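Local coordinates for protein TRAP dicarboxylate transporter, DctP subunit (Anaerococcus prevoti, PDB 4N91) that binds D-glucuronate, in both its alpha and beta forms, as the solute-binding subunit of a probable TRAP-type carbohydrate uptake system, at residues Ile32-His37 with Ala88-Val93; Phe52-Val56 with Val261-Phe266. All blocks are in the same frame, centred on the assembly; numbering follows the deposited sequence.

Contact 1 (Ile32-His37 with Ala88-Val93); sequences IIRVGH and AINICV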
ATOM      1  N   ILE A  32       9.453  15.111  20.636  1.00 32.39           N
ATOM      2  CA  ILE A  32       9.086  15.170  19.224  1.00 30.94           C
ATOM      3  C   ILE A  32       8.837  13.775  18.676  1.00 28.50           C
ATOM      4  O   ILE A  32       9.711  12.909  18.739  1.00 26.41           O
ATOM      5  CB  ILE A  32      10.209  15.793  18.383  1.00 36.34           C
ATOM      6  CG1 ILE A  32      10.709  17.097  19.016  1.00 42.51           C
ATOM      7  CG2 ILE A  32       9.747  16.001  16.940  1.00 34.58           C
ATOM      8  CD1 ILE A  32      10.064  18.345  18.479  1.00 45.54           C
ATOM      9  N   ILE A  33       7.650  13.566  18.111  1.00 25.57           N
ATOM     10  CA  ILE A  33       7.333  12.314  17.450  1.00 20.40           C
ATOM     11  C   ILE A  33       7.294  12.562  15.945  1.00 21.84           C
ATOM     12  O   ILE A  33       6.464  13.317  15.467  1.00 25.01           O
ATOM     13  CB  ILE A  33       5.993  11.775  17.893  1.00 18.53           C
ATOM     14  CG1 ILE A  33       5.978  11.591  19.420  1.00 20.78           C
ATOM     15  CG2 ILE A  33       5.693  10.469  17.222  1.00 21.03           C
ATOM     16  CD1 ILE A  33       7.083  10.663  19.952  1.00 21.60           C
ATOM     17  N   ARG A  34       8.225  11.951  15.230  1.00 18.55           N
ATOM     18  CA  ARG A  34       8.364  12.171  13.786  1.00 16.33           C
ATOM     19  C   ARG A  34       7.651  11.084  13.002  1.00 21.65           C
ATOM     20  O   ARG A  34       7.874   9.889  13.214  1.00 17.95           O
ATOM     21  CB  ARG A  34       9.833  12.271  13.400  1.00 24.92           C
ATOM     22  CG  ARG A  34      10.493  13.488  14.042  1.00 32.67           C
ATOM     23  CD  ARG A  34      11.952  13.666  13.660  1.00 40.62           C
ATOM     24  NE  ARG A  34      12.501  14.827  14.360  1.00 44.26           N
ATOM     25  CZ  ARG A  34      12.930  14.809  15.617  1.00 42.42           C
ATOM     26  NH1 ARG A  34      12.897  13.685  16.315  1.00 41.96           N
ATOM     27  NH2 ARG A  34      13.400  15.920  16.177  1.00 45.50           N
ATOM     28  N   VAL A  35       6.799  11.517  12.080  1.00 16.93           N
ATOM     29  CA  VAL A  35       5.911  10.631  11.356  1.00 15.89           C
ATOM     30  C   VAL A  35       6.079  10.957   9.880  1.00 18.13           C
ATOM     31  O   VAL A  35       5.977  12.126   9.470  1.00 19.48           O
ATOM     32  CB  VAL A  35       4.444  10.868  11.733  1.00 16.78           C
ATOM     33  CG1 VAL A  35       3.549   9.894  10.970  1.00 19.77           C
ATOM     34  CG2 VAL A  35       4.241  10.751  13.252  1.00 18.36           C
ATOM     35  N   GLY A  36       6.398   9.951   9.087  1.00 14.72           N
ATOM     36  CA  GLY A  36       6.572  10.176   7.672  1.00 12.79           C
ATOM     37  C   GLY A  36       5.673   9.394   6.751  1.00 14.59           C
ATOM     38  O   GLY A  36       5.268   8.263   7.037  1.00 15.53           O
ATOM     39  N   HIS A  37       5.403   9.990   5.592  1.00 13.99           N
ATOM     40  CA  HIS A  37       4.743   9.293   4.510  1.00 11.69           C
ATOM     41  C   HIS A  37       5.103   9.927   3.166  1.00 13.52           C
ATOM     42  O   HIS A  37       5.757  10.969   3.140  1.00 14.18           O
ATOM     43  CB  HIS A  37       3.231   9.248   4.731  1.00 13.22           C
ATOM     44  CG  HIS A  37       2.558  10.575   4.590  1.00 13.60           C
ATOM     45  ND1 HIS A  37       2.109  11.042   3.379  1.00 13.77           N
ATOM     46  CD2 HIS A  37       2.285  11.546   5.492  1.00 15.20           C
ATOM     47  CE1 HIS A  37       1.567  12.232   3.533  1.00 14.08           C
ATOM     48  NE2 HIS A  37       1.633  12.545   4.813  1.00 13.56           N
ATOM     49  N   ALA A  88      15.223   6.720  14.230  1.00 22.07           N
ATOM     50  CA  ALA A  88      15.473   8.088  13.771  1.00 21.37           C
ATOM     51  C   ALA A  88      14.157   8.813  13.461  1.00 24.35           C
ATOM     52  O   ALA A  88      14.027  10.032  13.649  1.00 26.31           O
ATOM     53  CB  ALA A  88      16.382   8.070  12.558  1.00 25.19           C
ATOM     54  N   ILE A  89      13.173   8.061  13.000  1.00 21.16           N
ATOM     55  CA  ILE A  89      11.804   8.539  13.079  1.00 27.51           C
ATOM     56  C   ILE A  89      10.962   7.498  13.820  1.00 22.78           C
ATOM     57  O   ILE A  89      11.364   6.324  13.947  1.00 23.48           O
ATOM     58  CB  ILE A  89      11.228   8.855  11.694  1.00 32.36           C
ATOM     59  CG1 ILE A  89      11.110   7.581  10.862  1.00 26.74           C
ATOM     60  CG2 ILE A  89      12.119   9.878  10.978  1.00 34.42           C
ATOM     61  CD1 ILE A  89      10.650   7.839   9.419  1.00 35.07           C
ATOM     62  N   ASN A  90       9.803   7.922  14.303  1.00 19.13           N
ATOM     63  CA  ASN A  90       9.010   7.068  15.182  1.00 17.57           C
ATOM     64  C   ASN A  90       7.996   6.192  14.428  1.00 19.33           C
ATOM     65  O   ASN A  90       7.769   5.038  14.778  1.00 18.57           O
ATOM     66  CB  ASN A  90       8.264   7.929  16.208  1.00 18.91           C
ATOM     67  CG  ASN A  90       9.201   8.820  17.013  1.00 26.17           C
ATOM     68  OD1 ASN A  90       9.624   9.896  16.553  1.00 21.71           O
ATOM     69  ND2 ASN A  90       9.558   8.362  18.214  1.00 24.94           N
ATOM     70  N   ILE A  91       7.388   6.767  13.394  1.00 17.08           N
ATOM     71  CA  ILE A  91       6.261   6.147  12.693  1.00 16.57           C
ATOM     72  C   ILE A  91       6.393   6.481  11.219  1.00 18.09           C
ATOM     73  O   ILE A  91       6.770   7.599  10.865  1.00 16.54           O
ATOM     74  CB  ILE A  91       4.926   6.707  13.170  1.00 15.30           C
ATOM     75  CG1 ILE A  91       4.677   6.408  14.653  1.00 15.67           C
ATOM     76  CG2 ILE A  91       3.765   6.179  12.299  1.00 16.72           C
ATOM     77  CD1 ILE A  91       3.614   7.308  15.277  1.00 20.09           C
ATOM     78  N   CYS A  92       6.117   5.511  10.361  1.00 14.77           N
ATOM     79  CA  CYS A  92       5.938   5.853   8.954  1.00 15.22           C
ATOM     80  C   CYS A  92       4.908   4.973   8.307  1.00 16.84           C
ATOM     81  O   CYS A  92       4.432   4.006   8.886  1.00 14.97           O
ATOM     82  CB  CYS A  92       7.245   5.798   8.203  1.00 15.08           C
ATOM     83  SG  CYS A  92       7.825   4.168   7.679  1.00 17.12           S
ATOM     84  N   VAL A  93       4.557   5.332   7.081  1.00 12.30           N
ATOM     85  CA  VAL A  93       3.634   4.530   6.304  1.00 11.12           C
ATOM     86  C   VAL A  93       4.413   3.853   5.207  1.00 13.61           C
ATOM     87  O   VAL A  93       5.126   4.516   4.460  1.00 15.40           O
ATOM     88  CB  VAL A  93       2.507   5.405   5.689  1.00 14.51           C
ATOM     89  CG1 VAL A  93       1.591   4.571   4.814  1.00 14.02           C
ATOM     90  CG2 VAL A  93       1.679   6.055   6.771  1.00 15.63           C
TER
HETATM   91  O   HOH W   1      12.106  10.903  16.203  1.00 43.11           O
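Val35 and Ile91 pair in parallel register at the centre of this contact, where strand 32-36 runs beside strand 91-93 in nearly the same direction. Gly36 N gives its hydrogen to Ile91 O at 3.0 Å, and Gly36 O takes the one from Val93 N; the CA of Val35 also approaches Ile91 O with its hydrogen turned toward the oxygen. On one face of the sheet the side chains of Val35 and Ile91 lie side by side, CG1 of Val35 4.0 Å from CG2 of Ile91. On the other face, where Gly36 brings no side chain, CB of Cys92 sits 3.4 Å from Gly36 O. Helix 44-60 packs on the first face through Leu49 and Phe52, helix 77-86 on the second through Thr84. At this end the side chain of Val93 lies about 5 Å from the bound glucuronate.

Toward Ala88 the pairing changes character. Arg34 O accepts two bonds in its carbonyl plane, from Asn90 N and from Ile91 N. The side chain of Asn90 stands in for a backbone carbonyl: with CG beside its own backbone N (chi1 -56°), OD1 reaches Arg34 N at 2.8 Å, the hydrogen bond nearly straight (165° at the hydrogen) but the donor tilted 34° from the amide plane. The side chain of Ile33 crosses that of Asn90 at about a right angle, its CG2 3.8 Å from CB of Asn90. Further out the packing gives way to water: one molecule accepts from Arg34 NH1 at the guanidinium edge and donates to Asn90 OD1 at 2.7 Å, with a weak bond to Ala88 O. OD1 is therefore gripped by two donors, which probably restrains the rotation of the amide, so a side-chain oxygen holds Arg34 N just before strand 91-93 begins.

Contact 2 (Phe52-Val56 with Val261-Phe266); sequences FEEYV and VFDEGF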
ATOM      1  N   PHE A  52      -4.760  11.988  13.514  1.00 19.16           N
ATOM      2  CA  PHE A  52      -3.920  11.343  14.525  1.00 18.45           C
ATOM      3  C   PHE A  52      -3.206  12.375  15.403  1.00 19.15           C
ATOM      4  O   PHE A  52      -3.260  12.303  16.648  1.00 18.37           O
ATOM      5  CB  PHE A  52      -2.906  10.439  13.814  1.00 18.54           C
ATOM      6  CG  PHE A  52      -1.789   9.933  14.699  1.00 18.86           C
ATOM      7  CD1 PHE A  52      -2.012   8.928  15.619  1.00 21.42           C
ATOM      8  CD2 PHE A  52      -0.510  10.457  14.586  1.00 19.15           C
ATOM      9  CE1 PHE A  52      -0.976   8.454  16.440  1.00 18.25           C
ATOM     10  CE2 PHE A  52       0.530   9.980  15.398  1.00 19.83           C
ATOM     11  CZ  PHE A  52       0.289   8.989  16.325  1.00 21.25           C
ATOM     12  N   GLU A  53      -2.546  13.339  14.756  1.00 19.10           N
ATOM     13  CA  GLU A  53      -1.807  14.367  15.468  1.00 20.55           C
ATOM     14  C   GLU A  53      -2.731  15.157  16.379  1.00 23.27           C
ATOM     15  O   GLU A  53      -2.424  15.403  17.551  1.00 24.01           O
ATOM     16  CB  GLU A  53      -1.132  15.307  14.487  1.00 23.88           C
ATOM     17  CG  GLU A  53      -0.522  16.533  15.128  1.00 26.24           C
ATOM     18  CD  GLU A  53       0.232  17.377  14.138  1.00 32.08           C
ATOM     19  OE1 GLU A  53       0.361  16.941  12.977  1.00 33.38           O
ATOM     20  OE2 GLU A  53       0.701  18.472  14.518  1.00 30.78           O
ATOM     21  N   GLU A  54      -3.877  15.556  15.848  1.00 22.34           N
ATOM     22  CA  GLU A  54      -4.798  16.355  16.631  1.00 21.66           C
ATOM     23  C   GLU A  54      -5.359  15.545  17.813  1.00 22.86           C
ATOM     24  O   GLU A  54      -5.484  16.049  18.940  1.00 24.73           O
ATOM     25  CB  GLU A  54      -5.928  16.855  15.745  1.00 24.27           C
ATOM     26  CG  GLU A  54      -6.858  17.828  16.480  1.00 38.98           C
ATOM     27  CD  GLU A  54      -7.976  18.343  15.603  1.00 48.77           C
ATOM     28  OE1 GLU A  54      -8.076  17.875  14.445  1.00 52.46           O
ATOM     29  OE2 GLU A  54      -8.753  19.212  16.068  1.00 50.57           O
ATOM     30  N   TYR A  55      -5.699  14.288  17.566  1.00 20.14           N
ATOM     31  CA  TYR A  55      -6.228  13.446  18.621  1.00 21.08           C
ATOM     32  C   TYR A  55      -5.229  13.330  19.762  1.00 23.87           C
ATOM     33  O   TYR A  55      -5.573  13.537  20.932  1.00 24.98           O
ATOM     34  CB  TYR A  55      -6.596  12.054  18.111  1.00 20.18           C
ATOM     35  CG  TYR A  55      -7.108  11.175  19.218  1.00 20.58           C
ATOM     36  CD1 TYR A  55      -8.443  11.234  19.610  1.00 26.23           C
ATOM     37  CD2 TYR A  55      -6.266  10.313  19.902  1.00 22.55           C
ATOM     38  CE1 TYR A  55      -8.916  10.448  20.636  1.00 26.42           C
ATOM     39  CE2 TYR A  55      -6.731   9.524  20.938  1.00 26.00           C
ATOM     40  CZ  TYR A  55      -8.059   9.598  21.300  1.00 29.79           C
ATOM     41  OH  TYR A  55      -8.531   8.823  22.340  1.00 33.21           O
ATOM     42  N   VAL A  56      -3.990  12.985  19.433  1.00 21.23           N
ATOM     43  CA  VAL A  56      -3.004  12.716  20.469  1.00 23.58           C
ATOM     44  C   VAL A  56      -2.628  13.997  21.201  1.00 26.41           C
ATOM     45  O   VAL A  56      -2.544  14.013  22.425  1.00 26.83           O
ATOM     46  CB  VAL A  56      -1.744  12.036  19.892  1.00 22.50           C
ATOM     47  CG1 VAL A  56      -0.662  11.950  20.950  1.00 27.35           C
ATOM     48  CG2 VAL A  56      -2.093  10.663  19.356  1.00 22.93           C
ATOM     49  N   VAL A 261      -3.333   6.243  24.590  1.00 23.36           N
ATOM     50  CA  VAL A 261      -3.721   7.371  23.754  1.00 24.45           C
ATOM     51  C   VAL A 261      -3.181   7.193  22.338  1.00 22.32           C
ATOM     52  O   VAL A 261      -3.903   7.404  21.362  1.00 20.67           O
ATOM     53  CB  VAL A 261      -3.264   8.709  24.344  1.00 24.30           C
ATOM     54  CG1 VAL A 261      -3.504   9.831  23.353  1.00 27.77           C
ATOM     55  CG2 VAL A 261      -3.990   8.973  25.690  1.00 26.51           C
ATOM     56  N   PHE A 262      -1.917   6.808  22.205  1.00 20.41           N
ATOM     57  CA  PHE A 262      -1.397   6.548  20.861  1.00 20.33           C
ATOM     58  C   PHE A 262      -2.180   5.459  20.150  1.00 18.63           C
ATOM     59  O   PHE A 262      -2.455   5.585  18.946  1.00 20.81           O
ATOM     60  CB  PHE A 262       0.098   6.210  20.889  1.00 20.94           C
ATOM     61  CG  PHE A 262       0.968   7.411  20.901  1.00 20.69           C
ATOM     62  CD1 PHE A 262       1.413   7.963  19.724  1.00 22.57           C
ATOM     63  CD2 PHE A 262       1.329   8.012  22.094  1.00 25.83           C
ATOM     64  CE1 PHE A 262       2.217   9.071  19.739  1.00 24.70           C
ATOM     65  CE2 PHE A 262       2.127   9.125  22.105  1.00 23.75           C
ATOM     66  CZ  PHE A 262       2.557   9.661  20.935  1.00 22.60           C
ATOM     67  N   ASP A 263      -2.551   4.403  20.866  1.00 22.39           N
ATOM     68  CA  ASP A 263      -3.300   3.308  20.257  1.00 24.77           C
ATOM     69  C   ASP A 263      -4.666   3.800  19.749  1.00 23.78           C
ATOM     70  O   ASP A 263      -5.096   3.454  18.650  1.00 21.03           O
ATOM     71  CB  ASP A 263      -3.473   2.143  21.243  1.00 26.06           C
ATOM     72  CG  ASP A 263      -2.170   1.371  21.492  1.00 33.73           C
ATOM     73  OD1 ASP A 263      -1.159   1.639  20.815  1.00 27.13           O
ATOM     74  OD2 ASP A 263      -2.160   0.485  22.373  1.00 40.59           O
ATOM     75  N   GLU A 264      -5.336   4.615  20.554  1.00 20.68           N
ATOM     76  CA  GLU A 264      -6.612   5.208  20.159  1.00 19.70           C
ATOM     77  C   GLU A 264      -6.392   6.081  18.933  1.00 21.35           C
ATOM     78  O   GLU A 264      -7.195   6.081  17.986  1.00 22.50           O
ATOM     79  CB  GLU A 264      -7.195   6.037  21.308  1.00 23.80           C
ATOM     80  CG  GLU A 264      -7.698   5.231  22.494  1.00 38.80           C
ATOM     81  CD  GLU A 264      -7.998   6.100  23.736  1.00 56.25           C
ATOM     82  OE1 GLU A 264      -7.386   7.185  23.893  1.00 56.06           O
ATOM     83  OE2 GLU A 264      -8.851   5.692  24.562  1.00 59.73           O
ATOM     84  N   GLY A 265      -5.279   6.811  18.930  1.00 17.87           N
ATOM     85  CA  GLY A 265      -4.929   7.627  17.784  1.00 15.99           C
ATOM     86  C   GLY A 265      -4.750   6.835  16.511  1.00 16.36           C
ATOM     87  O   GLY A 265      -5.133   7.297  15.446  1.00 19.94           O
ATOM     88  N   PHE A 266      -4.135   5.653  16.606  1.00 17.97           N
ATOM     89  CA  PHE A 266      -3.949   4.818  15.430  1.00 16.42           C
ATOM     90  C   PHE A 266      -5.303   4.371  14.870  1.00 15.28           C
ATOM     91  O   PHE A 266      -5.461   4.208  13.659  1.00 17.59           O
ATOM     92  CB  PHE A 266      -3.110   3.587  15.781  1.00 18.04           C
ATOM     93  CG  PHE A 266      -1.696   3.888  16.208  1.00 16.07           C
ATOM     94  CD1 PHE A 266      -0.960   4.902  15.623  1.00 21.41           C
ATOM     95  CD2 PHE A 266      -1.101   3.122  17.208  1.00 21.79           C
ATOM     96  CE1 PHE A 266       0.356   5.152  16.020  1.00 29.11           C
ATOM     97  CE2 PHE A 266       0.209   3.373  17.599  1.00 20.92           C
ATOM     98  CZ  PHE A 266       0.916   4.393  17.029  1.00 20.07           C
TER
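Phe52 turns its ring edge to helix 261-266, CG anti to the backbone N (chi1 168°), with CD1 3.5 Å from Gly265 O near the ring plane. Its ring and that of Phe266 are nearly parallel, planes 7° apart, yet slid so far (centroids 5.4 Å) that they barely overlap and meet through their CE1 atoms. CZ of Phe52 also reaches CD1 of Phe262, 3.7 Å away and near the Phe52 plane. Val56 approaches Phe262 differently: CG1 stands over a face, 4.2 Å from the centroid, in a CH-pi contact.

Segments 52-56 and 261-266, on helices 44-60 and 256-290, run roughly antiparallel, their axes 8.9 Å apart at closest approach; in this periplasmic-binding-protein fold they pack beside the mixed sheet, where Ile66 meets Phe52 and Val56. Gly265, with no side chain, lets the two backbones come close, its CA 5.0 Å from CA of Phe52. On the other flank CD2 of Tyr55 comes 3.7 Å from CA of Gly265, with Val261 O at the ring edge. Tyr55 OH donates to Glu264 OE1 at 2.5 Å, coming from above the carboxylate, whose plane is turned 82° from the ring; Lys59 forms a long, weak ion pair with the same oxygen.

Overall arrangement
From the N terminus, strand 31-36 leads into helix 44-60, then strand 64-69, helix 77-86 and strand 91-95. Contact 1 closes this loop of 50 intervening residues by setting the first and third of these strands side by side. Contact 2 starts inside that loop, at 52-56, and closes 204 residues later on helix 256-290, so the two closures cross rather than nest. Their centres are 14 Å apart and they touch: CD1 of Ile91 lies 3.9 Å from CZ of Phe52 and 4.0 Å from CE1 of Phe266. Together they join the early strands of the five-stranded sheet and helix 44-60 to the late helix 256-290.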